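Local coordinates for protein putative endoribonuclease (Klebsiella pneumoniae, PDB 3LYB) that is a putative endoribonuclease of the L-PSP (YjgF-like) family and probably acts on RNA, at residues N41-V46 and L54-E59; Y75-I80 and P108-V113. All coordinates share one frame; numbering follows the deposited sequence.

In the fold
Interaction 1 closes before interaction 2 opens along the chain. Their centres lie about 13 Å apart. Interaction 1 brackets helix 48-54 and ends where helix 60-85 begins; it sits about 15 Å from the centre of the chain. Interaction 2 joins helix 60-85 to helix 107-115, about 4 Å from that centre. Both helices pack against the mixed beta sheet, as in the YjgF-like fold. The two contacts touch: Leu-54 O probably accepts a hydrogen bond from Arg-112 NH1, and the side chains of Leu-54 and Val-113 pack together. Both also have residues within reach of a second subunit, so this part of the helical layer lies at a subunit interface.

Interaction 1: residues N41-V46 and L54-E59; sequences NGFQDV and LGATGE. With CA (calcium ion), chain F.
Phe-43 and Val-46 meet Leu-54 and Ala-56 in a small apolar contact. It joins the loops on either side of helix 48-54. At the start of residues 41-46, Asn-41 binds the calcium ion through OD1, at 2.4 Å from the metal. Asn-41 N also gives a nearly straight hydrogen bond to Asp-45 OD2, 3.0 Å away. That bond arrives on the anti side of the carboxylate, 23° out of its plane. The O of Gly-42 accepts from Asp-45 N, which starts the short 3-10 turn of residues 43-45. Phe-43 then points across to the other segment. Ala-56 CB lies over one face of its ring, offset toward the rim and 3.6 Å from Phe-43 CZ, in a CH-pi contact. Leu-54 CB meets the same ring at its edge, 4.2 Å from Phe-43 CE1. Asp-45 binds the calcium ion through OD1, at 2.8 Å. Val-46 ends the segment, its CG2 lying 4.3 Å from Leu-54 CD1. In residues 54-59, Gly-55 ends helix 48-54 in a Schellman motif, and Thr-57 forms an ST turn with Glu-59 N. Leu-70 and Trp-74 of helix 60-85 add to the apolar packing. The chemistry is therefore divided: calcium and the Asn-41 to Asp-45 bond tie the loop to itself, while buried carbon contacts hold it to residues 54-59.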
# COMPACT_ATOMS: atom_id res chain seq x y z
N ASN B 41 -13.43 -8.79 -23.70
CA ASN B 41 -12.69 -7.61 -23.22
C ASN B 41 -13.16 -6.23 -23.69
O ASN B 41 -12.63 -5.21 -23.28
CB ASN B 41 -11.16 -7.78 -23.38
CG ASN B 41 -10.73 -8.01 -24.83
OD1 ASN B 41 -11.35 -8.77 -25.60
ND2 ASN B 41 -9.62 -7.38 -25.20
N GLY B 42 -14.19 -6.21 -24.52
CA GLY B 42 -14.72 -4.95 -25.01
C GLY B 42 -15.72 -5.19 -26.11
O GLY B 42 -16.07 -6.34 -26.38
N PHE B 43 -16.18 -4.09 -26.71
CA PHE B 43 -17.22 -4.11 -27.76
C PHE B 43 -16.97 -5.05 -28.94
O PHE B 43 -17.90 -5.70 -29.45
CB PHE B 43 -17.48 -2.71 -28.29
CG PHE B 43 -18.25 -1.86 -27.36
CD1 PHE B 43 -19.42 -2.34 -26.76
CD2 PHE B 43 -17.84 -0.56 -27.07
CE1 PHE B 43 -20.16 -1.54 -25.90
CE2 PHE B 43 -18.58 0.24 -26.20
CZ PHE B 43 -19.74 -0.26 -25.61
N GLN B 44 -15.71 -5.11 -29.37
CA GLN B 44 -15.30 -5.96 -30.47
C GLN B 44 -15.68 -7.43 -30.27
O GLN B 44 -15.74 -8.19 -31.23
CB GLN B 44 -13.81 -5.79 -30.76
CG GLN B 44 -13.39 -4.33 -31.13
CD GLN B 44 -14.02 -3.82 -32.44
OE1 GLN B 44 -14.07 -4.54 -33.45
NE2 GLN B 44 -14.50 -2.57 -32.44
N ASP B 45 -15.98 -7.83 -29.04
CA ASP B 45 -16.38 -9.22 -28.80
C ASP B 45 -17.89 -9.46 -28.81
O ASP B 45 -18.36 -10.55 -28.52
CB ASP B 45 -15.76 -9.76 -27.50
CG ASP B 45 -14.24 -9.82 -27.54
OD1 ASP B 45 -13.66 -10.43 -28.49
OD2 ASP B 45 -13.61 -9.25 -26.62
N VAL B 46 -18.66 -8.43 -29.14
CA VAL B 46 -20.10 -8.60 -29.18
C VAL B 46 -20.70 -8.22 -30.54
O VAL B 46 -20.13 -7.41 -31.28
CB VAL B 46 -20.84 -7.85 -28.02
CG1 VAL B 46 -20.26 -8.25 -26.64
CG2 VAL B 46 -20.85 -6.33 -28.23
N LEU B 54 -25.88 -1.48 -26.09
CA LEU B 54 -25.28 -1.34 -24.76
C LEU B 54 -24.92 0.12 -24.48
O LEU B 54 -24.55 0.47 -23.37
CB LEU B 54 -24.08 -2.27 -24.55
CG LEU B 54 -24.28 -3.77 -24.83
CD1 LEU B 54 -22.95 -4.55 -24.88
CD2 LEU B 54 -25.31 -4.44 -23.91
N GLY B 55 -25.05 0.98 -25.49
CA GLY B 55 -24.83 2.40 -25.29
C GLY B 55 -23.47 2.87 -25.79
O GLY B 55 -22.97 3.91 -25.35
N ALA B 56 -22.87 2.12 -26.71
CA ALA B 56 -21.64 2.58 -27.36
C ALA B 56 -21.86 3.95 -28.00
O ALA B 56 -22.94 4.24 -28.52
CB ALA B 56 -21.19 1.57 -28.38
N THR B 57 -20.85 4.82 -27.95
CA THR B 57 -21.02 6.19 -28.43
C THR B 57 -20.26 6.44 -29.72
O THR B 57 -20.51 7.41 -30.42
CB THR B 57 -20.55 7.23 -27.40
OG1 THR B 57 -19.16 6.99 -27.12
CG2 THR B 57 -21.37 7.13 -26.12
N GLY B 58 -19.30 5.56 -30.02
CA GLY B 58 -18.47 5.73 -31.20
C GLY B 58 -17.19 6.45 -30.88
O GLY B 58 -16.25 6.41 -31.68
N GLU B 59 -17.15 7.13 -29.72
CA GLU B 59 -15.95 7.81 -29.21
C GLU B 59 -14.94 6.79 -28.77
O GLU B 59 -15.26 5.85 -28.05
CB GLU B 59 -16.26 8.63 -27.98
CG GLU B 59 -16.93 9.96 -28.17
CD GLU B 59 -17.43 10.48 -26.81
OE1 GLU B 59 -16.61 10.58 -25.85
OE2 GLU B 59 -18.65 10.75 -26.68
CA CA F . -11.04 -10.29 -27.49

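Interaction 2: residues Y75-I80 and P108-V113; sequences YVLESI and PYYSRV
Leu-77 reaches from helix 60-85 into the angle between Tyr-110 and Val-113 of helix 107-115. Its CG stands opposite the carbonyl carbon, beside the backbone N (chi1 -75°), and the two methyls at the end of the chain do the touching. CD1 is shared by both partners. Leu-77 CD1 lies 3.7 Å from Val-113 CG1. The same Leu-77 CD1 is 4.0 Å from Tyr-110 CE1. Leu-77 CD2 comes to the phenol end, 3.8 Å from Tyr-110 OH. The leucine approaches the tyrosine ring at a slant. The side chains of Leu-77 and Val-113 also run at a slant to each other. Of the two branches of Val-113, CG1 rather than CG2 is the one that meets the leucine. On the tyrosine, chi1 of 171° turns CG away from the backbone N, and the ring extends toward helix 60-85. Both helices lie on the beta sheet of this alpha+beta fold. Val-76, Ile-80 and Tyr-110 all touch Val-143 on strand 141-148, which places the interhelical contact next to the sheet. Tyr-110 also packs edge-to-face with Phe-101, and its OH is hydrogen-bonded to Gln-99 OE1. That bond gives the phenol oxygen of this buried residue a polar partner.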
# COMPACT_ATOMS: atom_id res chain seq x y z
N TYR B 75 -22.54 -10.45 -22.38
CA TYR B 75 -22.12 -11.81 -22.64
C TYR B 75 -22.59 -12.79 -21.57
O TYR B 75 -22.95 -13.92 -21.86
CB TYR B 75 -20.60 -11.84 -22.79
CG TYR B 75 -20.13 -12.99 -23.61
CD1 TYR B 75 -19.90 -12.84 -24.98
CD2 TYR B 75 -19.94 -14.25 -23.04
CE1 TYR B 75 -19.48 -13.92 -25.77
CE2 TYR B 75 -19.51 -15.34 -23.80
CZ TYR B 75 -19.30 -15.18 -25.17
OH TYR B 75 -18.88 -16.26 -25.92
N VAL B 76 -22.59 -12.35 -20.33
CA VAL B 76 -22.95 -13.23 -19.24
C VAL B 76 -24.45 -13.41 -19.19
O VAL B 76 -24.95 -14.53 -19.04
CB VAL B 76 -22.45 -12.69 -17.87
CG1 VAL B 76 -23.26 -13.26 -16.70
CG2 VAL B 76 -21.00 -13.00 -17.70
N LEU B 77 -25.15 -12.29 -19.29
CA LEU B 77 -26.61 -12.29 -19.25
C LEU B 77 -27.21 -13.10 -20.40
O LEU B 77 -28.11 -13.91 -20.17
CB LEU B 77 -27.14 -10.87 -19.22
CG LEU B 77 -26.96 -10.20 -17.85
CD1 LEU B 77 -27.38 -8.75 -17.90
CD2 LEU B 77 -27.73 -10.93 -16.75
N GLU B 78 -26.68 -12.92 -21.60
CA GLU B 78 -27.09 -13.70 -22.76
C GLU B 78 -26.77 -15.19 -22.61
O GLU B 78 -27.54 -16.03 -23.08
CB GLU B 78 -26.48 -13.12 -24.05
CG GLU B 78 -26.74 -13.92 -25.34
CD GLU B 78 -28.21 -13.87 -25.85
OE1 GLU B 78 -29.01 -13.05 -25.33
OE2 GLU B 78 -28.53 -14.65 -26.78
N SER B 79 -25.66 -15.52 -21.97
CA SER B 79 -25.35 -16.92 -21.66
C SER B 79 -26.45 -17.52 -20.81
O SER B 79 -26.92 -18.62 -21.07
CB SER B 79 -24.03 -17.05 -20.90
OG SER B 79 -22.94 -16.71 -21.73
N ILE B 80 -26.87 -16.77 -19.79
CA ILE B 80 -27.92 -17.21 -18.90
C ILE B 80 -29.13 -17.48 -19.75
O ILE B 80 -29.64 -18.59 -19.73
CB ILE B 80 -28.18 -16.21 -17.74
CG1 ILE B 80 -27.07 -16.35 -16.70
CG2 ILE B 80 -29.51 -16.49 -17.07
CD1 ILE B 80 -26.96 -15.17 -15.74
N PRO B 108 -23.87 0.84 -12.45
CA PRO B 108 -24.71 1.51 -13.45
C PRO B 108 -24.62 0.90 -14.85
O PRO B 108 -25.62 0.86 -15.56
CB PRO B 108 -24.14 2.94 -13.46
CG PRO B 108 -23.64 3.13 -12.06
CD PRO B 108 -23.11 1.81 -11.64
N TYR B 109 -23.44 0.45 -15.25
CA TYR B 109 -23.29 -0.19 -16.56
C TYR B 109 -24.03 -1.52 -16.60
O TYR B 109 -24.76 -1.82 -17.54
CB TYR B 109 -21.82 -0.44 -16.90
CG TYR B 109 -21.04 0.81 -17.09
CD1 TYR B 109 -20.16 1.26 -16.10
CD2 TYR B 109 -21.16 1.56 -18.25
CE1 TYR B 109 -19.41 2.42 -16.28
CE2 TYR B 109 -20.42 2.72 -18.43
CZ TYR B 109 -19.54 3.15 -17.45
OH TYR B 109 -18.81 4.29 -17.64
N TYR B 110 -23.82 -2.33 -15.57
CA TYR B 110 -24.45 -3.63 -15.52
C TYR B 110 -26.00 -3.50 -15.50
O TYR B 110 -26.72 -4.21 -16.20
CB TYR B 110 -23.95 -4.39 -14.28
CG TYR B 110 -24.73 -5.64 -14.06
CD1 TYR B 110 -24.42 -6.80 -14.78
CD2 TYR B 110 -25.80 -5.66 -13.16
CE1 TYR B 110 -25.16 -7.97 -14.61
CE2 TYR B 110 -26.53 -6.82 -12.97
CZ TYR B 110 -26.21 -7.96 -13.70
OH TYR B 110 -26.93 -9.08 -13.50
N SER B 111 -26.47 -2.58 -14.66
CA SER B 111 -27.88 -2.26 -14.51
C SER B 111 -28.52 -1.83 -15.84
O SER B 111 -29.63 -2.23 -16.12
CB SER B 111 -28.04 -1.16 -13.45
OG SER B 111 -29.39 -0.76 -13.36
N ARG B 112 -27.82 -1.04 -16.65
CA ARG B 112 -28.32 -0.69 -17.98
C ARG B 112 -28.61 -2.00 -18.72
O ARG B 112 -29.73 -2.23 -19.18
CB ARG B 112 -27.32 0.20 -18.74
CG ARG B 112 -27.54 0.27 -20.27
CD ARG B 112 -26.42 1.06 -21.01
NE ARG B 112 -26.27 2.43 -20.52
CZ ARG B 112 -25.20 3.22 -20.70
NH1 ARG B 112 -24.15 2.81 -21.39
NH2 ARG B 112 -25.20 4.44 -20.20
N VAL B 113 -27.60 -2.86 -18.79
CA VAL B 113 -27.70 -4.12 -19.50
C VAL B 113 -28.79 -5.04 -18.96
O VAL B 113 -29.53 -5.67 -19.73
CB VAL B 113 -26.35 -4.85 -19.53
CG1 VAL B 113 -26.41 -6.11 -20.36
CG2 VAL B 113 -25.29 -3.93 -20.08